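Putative oxidoreductase (Bacteroides fragilis NCTC 9343, PDB 3EOF) binds flavin mononucleotide and is probably an FMN-dependent oxidoreductase of the nitroreductase family, with two subunits in its assembly. Local coordinates at residues K7-I20 / T158-R171. Sequence-based numbering, arbitrary orientation.
With FMN (flavin mononucleotide), chain C.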
loop_
_atom_site.group_PDB
_atom_site.type_symbol
_atom_site.label_atom_id
_atom_site.label_comp_id
_atom_site.label_asym_id
_atom_site.label_seq_id
_atom_site.Cartn_x
_atom_site.Cartn_y
_atom_site.Cartn_z
ATOM N N LYS A 7 16.371 -8.010 -3.616
ATOM C CA LYS A 7 17.376 -7.343 -4.436
ATOM C C LYS A 7 17.288 -7.844 -5.877
ATOM O O LYS A 7 17.428 -7.077 -6.830
ATOM C CB LYS A 7 18.801 -7.599 -3.875
ATOM C CG LYS A 7 19.146 -6.753 -2.642
ATOM C CD LYS A 7 20.552 -6.979 -2.031
ATOM C CE LYS A 7 20.876 -5.872 -0.980
ATOM N NZ LYS A 7 22.285 -5.871 -0.450
ATOM N N ASN A 8 17.038 -9.146 -6.002
ATOM C CA ASN A 8 16.980 -9.848 -7.282
ATOM C C ASN A 8 15.613 -10.153 -7.809
ATOM O O ASN A 8 15.486 -10.917 -8.754
ATOM C CB ASN A 8 17.773 -11.140 -7.124
ATOM C CG ASN A 8 19.221 -10.847 -6.945
ATOM O OD1 ASN A 8 19.819 -10.174 -7.783
ATOM N ND2 ASN A 8 19.790 -11.293 -5.841
ATOM N N ARG A 9 14.596 -9.543 -7.225
ATOM C CA ARG A 9 13.245 -9.818 -7.615
ATOM C C ARG A 9 12.900 -9.158 -8.957
ATOM O O ARG A 9 13.466 -8.159 -9.387
ATOM C CB ARG A 9 12.221 -9.388 -6.533
ATOM C CG ARG A 9 11.955 -7.851 -6.451
ATOM C CD ARG A 9 10.665 -7.516 -5.790
ATOM N NE ARG A 9 9.572 -8.125 -6.500
ATOM C CZ ARG A 9 8.998 -7.629 -7.599
ATOM N NH1 ARG A 9 9.386 -6.473 -8.106
ATOM N NH2 ARG A 9 8.014 -8.290 -8.179
ATOM N N ARG A 10 11.954 -9.778 -9.616
ATOM C CA ARG A 10 11.429 -9.251 -10.821
ATOM C C ARG A 10 10.032 -9.804 -10.940
ATOM O O ARG A 10 9.727 -10.869 -10.391
ATOM C CB ARG A 10 12.336 -9.621 -11.999
ATOM C CG ARG A 10 12.443 -11.064 -12.262
ATOM C CD ARG A 10 13.777 -11.367 -12.828
ATOM N NE ARG A 10 14.822 -11.309 -11.818
ATOM C CZ ARG A 10 16.122 -11.251 -12.096
ATOM N NH1 ARG A 10 16.540 -11.211 -13.357
ATOM N NH2 ARG A 10 17.018 -11.195 -11.119
ATOM N N THR A 11 9.204 -9.067 -11.664
ATOM C CA THR A 11 7.837 -9.433 -11.900
ATOM C C THR A 11 7.838 -10.618 -12.877
ATOM O O THR A 11 8.581 -10.620 -13.858
ATOM C CB THR A 11 7.002 -8.218 -12.503
ATOM O OG1 THR A 11 6.760 -7.241 -11.488
ATOM C CG2 THR A 11 5.672 -8.676 -12.983
ATOM N N ILE A 12 6.954 -11.582 -12.611
ATOM C CA ILE A 12 6.836 -12.768 -13.411
ATOM C C ILE A 12 5.431 -12.785 -13.919
ATOM O O ILE A 12 4.476 -12.670 -13.123
ATOM C CB ILE A 12 7.135 -14.044 -12.596
ATOM C CG1 ILE A 12 8.572 -14.006 -12.031
ATOM C CG2 ILE A 12 6.881 -15.250 -13.450
ATOM C CD1 ILE A 12 9.686 -14.022 -13.092
ATOM N N ARG A 13 5.316 -12.918 -15.241
ATOM C CA ARG A 13 4.057 -12.894 -15.962
ATOM C C ARG A 13 3.742 -14.192 -16.722
ATOM O O ARG A 13 2.710 -14.287 -17.374
ATOM C CB ARG A 13 4.097 -11.751 -16.985
ATOM C CG ARG A 13 4.204 -10.369 -16.386
ATOM C CD ARG A 13 4.403 -9.320 -17.444
ATOM N NE ARG A 13 4.404 -7.982 -16.864
ATOM C CZ ARG A 13 5.464 -7.347 -16.355
ATOM N NH1 ARG A 13 6.665 -7.905 -16.309
ATOM N NH2 ARG A 13 5.319 -6.130 -15.864
ATOM N N LYS A 14 4.645 -15.171 -16.685
ATOM C CA LYS A 14 4.462 -16.437 -17.392
ATOM C C LYS A 14 4.598 -17.484 -16.307
ATOM O O LYS A 14 5.562 -17.431 -15.548
ATOM C CB LYS A 14 5.547 -16.658 -18.434
ATOM C CG LYS A 14 5.686 -15.620 -19.488
ATOM C CD LYS A 14 4.620 -15.716 -20.508
ATOM C CE LYS A 14 4.825 -14.649 -21.589
ATOM N NZ LYS A 14 6.156 -14.746 -22.265
ATOM N N TYR A 15 3.659 -18.431 -16.248
ATOM C CA TYR A 15 3.634 -19.405 -15.168
ATOM C C TYR A 15 3.628 -20.803 -15.703
ATOM O O TYR A 15 3.169 -21.102 -16.819
ATOM C CB TYR A 15 2.418 -19.169 -14.253
ATOM C CG TYR A 15 2.271 -17.700 -13.912
ATOM C CD1 TYR A 15 3.077 -17.104 -12.948
ATOM C CD2 TYR A 15 1.386 -16.885 -14.625
ATOM C CE1 TYR A 15 2.981 -15.736 -12.677
ATOM C CE2 TYR A 15 1.262 -15.510 -14.338
ATOM C CZ TYR A 15 2.052 -14.955 -13.376
ATOM O OH TYR A 15 1.933 -13.615 -13.111
ATOM N N GLN A 16 4.183 -21.657 -14.876
ATOM C CA GLN A 16 4.327 -23.049 -15.159
ATOM C C GLN A 16 2.930 -23.660 -14.971
ATOM O O GLN A 16 2.086 -23.109 -14.246
ATOM C CB GLN A 16 5.360 -23.608 -14.162
ATOM C CG GLN A 16 5.960 -24.904 -14.509
ATOM C CD GLN A 16 6.697 -25.518 -13.334
ATOM O OE1 GLN A 16 7.221 -24.779 -12.483
ATOM N NE2 GLN A 16 6.722 -26.890 -13.270
ATOM N N GLN A 17 2.675 -24.757 -15.673
ATOM C CA GLN A 17 1.441 -25.516 -15.542
ATOM C C GLN A 17 1.661 -26.350 -14.307
ATOM O O GLN A 17 1.998 -27.532 -14.422
ATOM C CB GLN A 17 1.269 -26.477 -16.731
ATOM C CG GLN A 17 1.002 -25.812 -18.046
ATOM C CD GLN A 17 -0.402 -25.271 -18.111
ATOM O OE1 GLN A 17 -1.375 -26.031 -18.020
ATOM N NE2 GLN A 17 -0.524 -23.958 -18.283
ATOM N N LYS A 18 1.499 -25.733 -13.144
ATOM C CA LYS A 18 1.732 -26.349 -11.843
ATOM C C LYS A 18 0.903 -25.521 -10.877
ATOM O O LYS A 18 1.026 -24.303 -10.839
ATOM C CB LYS A 18 3.207 -26.292 -11.478
ATOM C CG LYS A 18 3.550 -26.764 -10.070
ATOM C CD LYS A 18 5.060 -26.718 -9.875
ATOM C CE LYS A 18 5.525 -27.044 -8.448
ATOM N NZ LYS A 18 4.822 -28.213 -7.940
ATOM N N ASP A 19 0.029 -26.180 -10.128
ATOM C CA ASP A 19 -0.881 -25.493 -9.226
ATOM C C ASP A 19 -0.178 -25.095 -7.920
ATOM O O ASP A 19 0.863 -25.637 -7.582
ATOM C CB ASP A 19 -2.096 -26.388 -8.964
ATOM C CG ASP A 19 -3.322 -25.600 -8.472
ATOM O OD1 ASP A 19 -3.340 -24.339 -8.480
ATOM O OD2 ASP A 19 -4.293 -26.256 -8.078
ATOM N N ILE A 20 -0.724 -24.087 -7.242
ATOM C CA ILE A 20 -0.265 -23.686 -5.920
ATOM C C ILE A 20 -1.237 -24.443 -5.002
ATOM O O ILE A 20 -2.441 -24.322 -5.155
ATOM C CB ILE A 20 -0.357 -22.146 -5.708
ATOM C CG1 ILE A 20 0.406 -21.383 -6.836
ATOM C CG2 ILE A 20 0.133 -21.757 -4.292
ATOM C CD1 ILE A 20 0.304 -19.840 -6.779
ATOM N N THR A 158 -1.532 -11.807 -9.827
ATOM C CA THR A 158 -1.473 -13.122 -10.481
ATOM C C THR A 158 -0.215 -13.797 -9.892
ATOM O O THR A 158 0.830 -13.170 -9.767
ATOM C CB THR A 158 -1.466 -12.955 -11.989
ATOM O OG1 THR A 158 -0.318 -12.189 -12.390
ATOM C CG2 THR A 158 -2.799 -12.213 -12.428
ATOM N N VAL A 159 -0.374 -15.041 -9.462
ATOM C CA VAL A 159 0.650 -15.800 -8.763
ATOM C C VAL A 159 0.785 -17.183 -9.403
ATOM O O VAL A 159 -0.230 -17.829 -9.753
ATOM C CB VAL A 159 0.244 -16.188 -7.281
ATOM C CG1 VAL A 159 1.486 -16.367 -6.437
ATOM C CG2 VAL A 159 -0.702 -15.228 -6.667
ATOM N N GLY A 160 2.031 -17.649 -9.520
ATOM C CA GLY A 160 2.302 -18.960 -10.070
ATOM C C GLY A 160 3.750 -19.278 -9.941
ATOM O O GLY A 160 4.525 -18.448 -9.502
ATOM N N TYR A 161 4.117 -20.504 -10.276
ATOM C CA TYR A 161 5.517 -20.868 -10.316
ATOM C C TYR A 161 6.027 -20.288 -11.621
ATOM O O TYR A 161 5.342 -20.367 -12.614
ATOM C CB TYR A 161 5.688 -22.367 -10.278
ATOM C CG TYR A 161 5.369 -22.911 -8.939
ATOM C CD1 TYR A 161 4.074 -23.283 -8.607
ATOM C CD2 TYR A 161 6.361 -23.046 -7.991
ATOM C CE1 TYR A 161 3.791 -23.799 -7.386
ATOM C CE2 TYR A 161 6.091 -23.572 -6.779
ATOM C CZ TYR A 161 4.802 -23.945 -6.472
ATOM O OH TYR A 161 4.556 -24.465 -5.233
ATOM N N PRO A 162 7.211 -19.667 -11.602
ATOM C CA PRO A 162 7.712 -18.961 -12.779
ATOM C C PRO A 162 8.003 -19.821 -13.987
ATOM O O PRO A 162 8.588 -20.875 -13.850
ATOM C CB PRO A 162 9.027 -18.348 -12.287
ATOM C CG PRO A 162 9.021 -18.431 -10.823
ATOM C CD PRO A 162 8.153 -19.585 -10.466
ATOM N N ALA A 163 7.593 -19.365 -15.170
ATOM C CA ALA A 163 7.902 -20.053 -16.432
ATOM C C ALA A 163 8.674 -19.080 -17.371
ATOM O O ALA A 163 8.604 -19.160 -18.598
ATOM C CB ALA A 163 6.609 -20.610 -17.106
ATOM N N GLU A 164 9.376 -18.125 -16.754
ATOM C CA GLU A 164 10.233 -17.192 -17.468
ATOM C C GLU A 164 11.289 -16.699 -16.513
ATOM O O GLU A 164 11.081 -16.671 -15.302
ATOM C CB GLU A 164 9.471 -15.997 -18.031
ATOM C CG GLU A 164 8.769 -15.160 -16.984
ATOM C CD GLU A 164 8.175 -13.887 -17.537
ATOM O OE1 GLU A 164 8.365 -13.624 -18.743
ATOM O OE2 GLU A 164 7.488 -13.169 -16.774
ATOM N N SER A 165 12.413 -16.294 -17.089
ATOM C CA SER A 165 13.549 -15.788 -16.343
ATOM C C SER A 165 13.920 -14.497 -17.025
ATOM O O SER A 165 14.885 -14.445 -17.754
ATOM C CB SER A 165 14.699 -16.773 -16.387
ATOM O OG SER A 165 14.304 -18.013 -15.839
ATOM N N PRO A 166 13.117 -13.450 -16.807
ATOM C CA PRO A 166 13.331 -12.186 -17.449
ATOM C C PRO A 166 14.507 -11.410 -16.866
ATOM O O PRO A 166 15.004 -11.731 -15.768
ATOM C CB PRO A 166 12.016 -11.473 -17.209
ATOM C CG PRO A 166 11.515 -12.034 -16.012
ATOM C CD PRO A 166 11.933 -13.402 -15.932
ATOM N N LYS A 167 14.985 -10.453 -17.648
ATOM C CA LYS A 167 16.068 -9.603 -17.230
ATOM C C LYS A 167 15.377 -8.700 -16.194
ATOM O O LYS A 167 14.169 -8.428 -16.292
ATOM C CB LYS A 167 16.637 -8.796 -18.425
ATOM C CG LYS A 167 18.069 -8.267 -18.217
ATOM C CD LYS A 167 18.626 -7.280 -19.314
ATOM C CE LYS A 167 18.326 -5.795 -19.012
ATOM N NZ LYS A 167 19.165 -4.831 -19.821
ATOM N N GLN A 168 16.120 -8.299 -15.173
ATOM C CA GLN A 168 15.590 -7.419 -14.152
ATOM C C GLN A 168 15.478 -6.021 -14.741
ATOM O O GLN A 168 16.307 -5.625 -15.558
ATOM C CB GLN A 168 16.510 -7.402 -12.956
ATOM C CG GLN A 168 15.883 -6.834 -11.733
ATOM C CD GLN A 168 16.738 -7.029 -10.509
ATOM O OE1 GLN A 168 17.935 -6.818 -10.546
ATOM N NE2 GLN A 168 16.110 -7.397 -9.405
ATOM N N VAL A 169 14.429 -5.292 -14.391
ATOM C CA VAL A 169 14.321 -3.939 -14.906
ATOM C C VAL A 169 15.131 -3.009 -13.966
ATOM O O VAL A 169 15.475 -3.362 -12.847
ATOM C CB VAL A 169 12.848 -3.467 -15.134
ATOM C CG1 VAL A 169 11.979 -4.616 -15.641
ATOM C CG2 VAL A 169 12.290 -2.939 -13.926
ATOM N N ASP A 170 15.461 -1.838 -14.458
ATOM C CA ASP A 170 16.247 -0.894 -13.723
ATOM C C ASP A 170 15.412 -0.135 -12.688
ATOM O O ASP A 170 14.188 -0.178 -12.691
ATOM C CB ASP A 170 16.879 0.113 -14.684
ATOM C CG ASP A 170 15.838 1.035 -15.329
ATOM O OD1 ASP A 170 14.960 0.531 -16.068
ATOM O OD2 ASP A 170 15.898 2.248 -15.072
ATOM N N ARG A 171 16.132 0.500 -11.771
ATOM C CA ARG A 171 15.613 1.408 -10.803
ATOM C C ARG A 171 16.521 2.637 -10.814
ATOM O O ARG A 171 17.693 2.570 -11.225
ATOM C CB ARG A 171 15.596 0.771 -9.423
ATOM C CG ARG A 171 14.522 -0.304 -9.281
ATOM C CD ARG A 171 13.151 0.262 -9.341
ATOM N NE ARG A 171 12.206 -0.777 -8.961
ATOM C CZ ARG A 171 11.679 -1.680 -9.769
ATOM N NH1 ARG A 171 11.928 -1.696 -11.071
ATOM N NH2 ARG A 171 10.866 -2.575 -9.256
HETATM N N1 FMN C . 2.552 -5.260 -14.836
HETATM C C2 FMN C . 1.775 -5.598 -15.950
HETATM O O2 FMN C . 2.228 -6.327 -16.846
HETATM N N3 FMN C . 0.480 -5.096 -16.099
HETATM C C4 FMN C . -0.110 -4.237 -15.150
HETATM O O4 FMN C . -1.395 -4.145 -15.100
HETATM C C4A FMN C . 0.710 -3.890 -14.031
HETATM N N5 FMN C . 0.204 -3.042 -13.055
HETATM C C5A FMN C . 0.937 -2.712 -11.925
HETATM C C6 FMN C . 0.331 -1.865 -10.986
HETATM C C7 FMN C . 1.005 -1.481 -9.841
HETATM C C7M FMN C . 0.304 -0.551 -8.892
HETATM C C8 FMN C . 2.305 -1.933 -9.628
HETATM C C8M FMN C . 2.920 -1.707 -8.287
HETATM C C9 FMN C . 2.923 -2.787 -10.569
HETATM C C9A FMN C . 2.251 -3.199 -11.749
HETATM N N10 FMN C . 2.800 -4.047 -12.744
HETATM C C10 FMN C . 2.033 -4.391 -13.871
HETATM C "C1'" FMN C . 4.240 -4.551 -12.684
HETATM C "C2'" FMN C . 5.177 -3.408 -13.046
HETATM O "O2'" FMN C . 5.044 -3.145 -14.449
HETATM C "C3'" FMN C . 6.599 -3.688 -12.600
HETATM O "O3'" FMN C . 6.733 -3.736 -11.167
HETATM C "C4'" FMN C . 7.597 -2.655 -13.141
HETATM O "O4'" FMN C . 7.745 -2.786 -14.541
HETATM C "C5'" FMN C . 8.961 -2.920 -12.570
HETATM O "O5'" FMN C . 9.207 -4.296 -12.870
HETATM P P FMN C . 9.731 -5.340 -11.732
HETATM O O1P FMN C . 8.661 -5.534 -10.636
HETATM O O2P FMN C . 10.973 -4.757 -11.107
HETATM O O3P FMN C . 10.126 -6.594 -12.525
HETATM O O HOH W 1 19.920 -9.601 -11.138
HETATM O O HOH W 2 18.735 -9.352 -14.592
HETATM O O HOH W 3 7.948 -10.596 -16.604
HETATM O O HOH W 4 2.370 -22.215 -11.628
HETATM O O HOH W 5 8.747 -22.763 -12.289
#
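Q168 reaches R9 and the end of helix 2-7 with one amide nitrogen: NE2 gives a hydrogen to K7 O at 2.9 Å and another to R9 O at 2.8 Å, both near its amide plane. CG of Q168 stands anti to the backbone N (chi1 -164°) and the chain runs on extended, which carries the amide to these carbonyls. R10 answers in the other direction. Its NH1 meets P166 O at 2.9 Å in the carbonyl plane, and NE and NH2 grip N8 O side-on; the bonds at its edge fix the turn of the guanidinium, with Q168 CB over one face. Farther along, E164 OE2 takes the backbone N of R13 at 2.7 Å, almost straight (175°), on the anti side of the carboxylate. A water links that oxygen to T11 O and R13 NH1. Two backbone bonds, A163 N to K14 O and Q16 N to Y161 O, flank the single bridge between Y15 and P162. The Y15 ring passes obliquely by G160 CA, where no side chain intervenes, and its OH pairs with T158 OG1 at 2.8 Å. K18 lays CE over the centre of the Y161 ring, a CH-pi contact at 3.7 Å, with NZ placed for a cation-pi interaction. Apolar contacts are I12 CD1 on P166 CD and I20 CD1 on V159 CG1. At the flavin, R9 NH1 and T11 OG1 bind O1P, T11 N binds O3P and R171 NH2 binds O2P, while R13 NE holds O2 at 2.7 Å and R13 NH2 bonds N1; T37 N of the second subunit also binds FMN, and R171 NE bonds F33 O of that subunit, placing the site at the interface. The phosphate charge probably offsets that of R9 and R171, and E164, by holding the backbone N of R13, probably helps to position its side chain, which would polarise the N1-C2=O2 edge of the flavin.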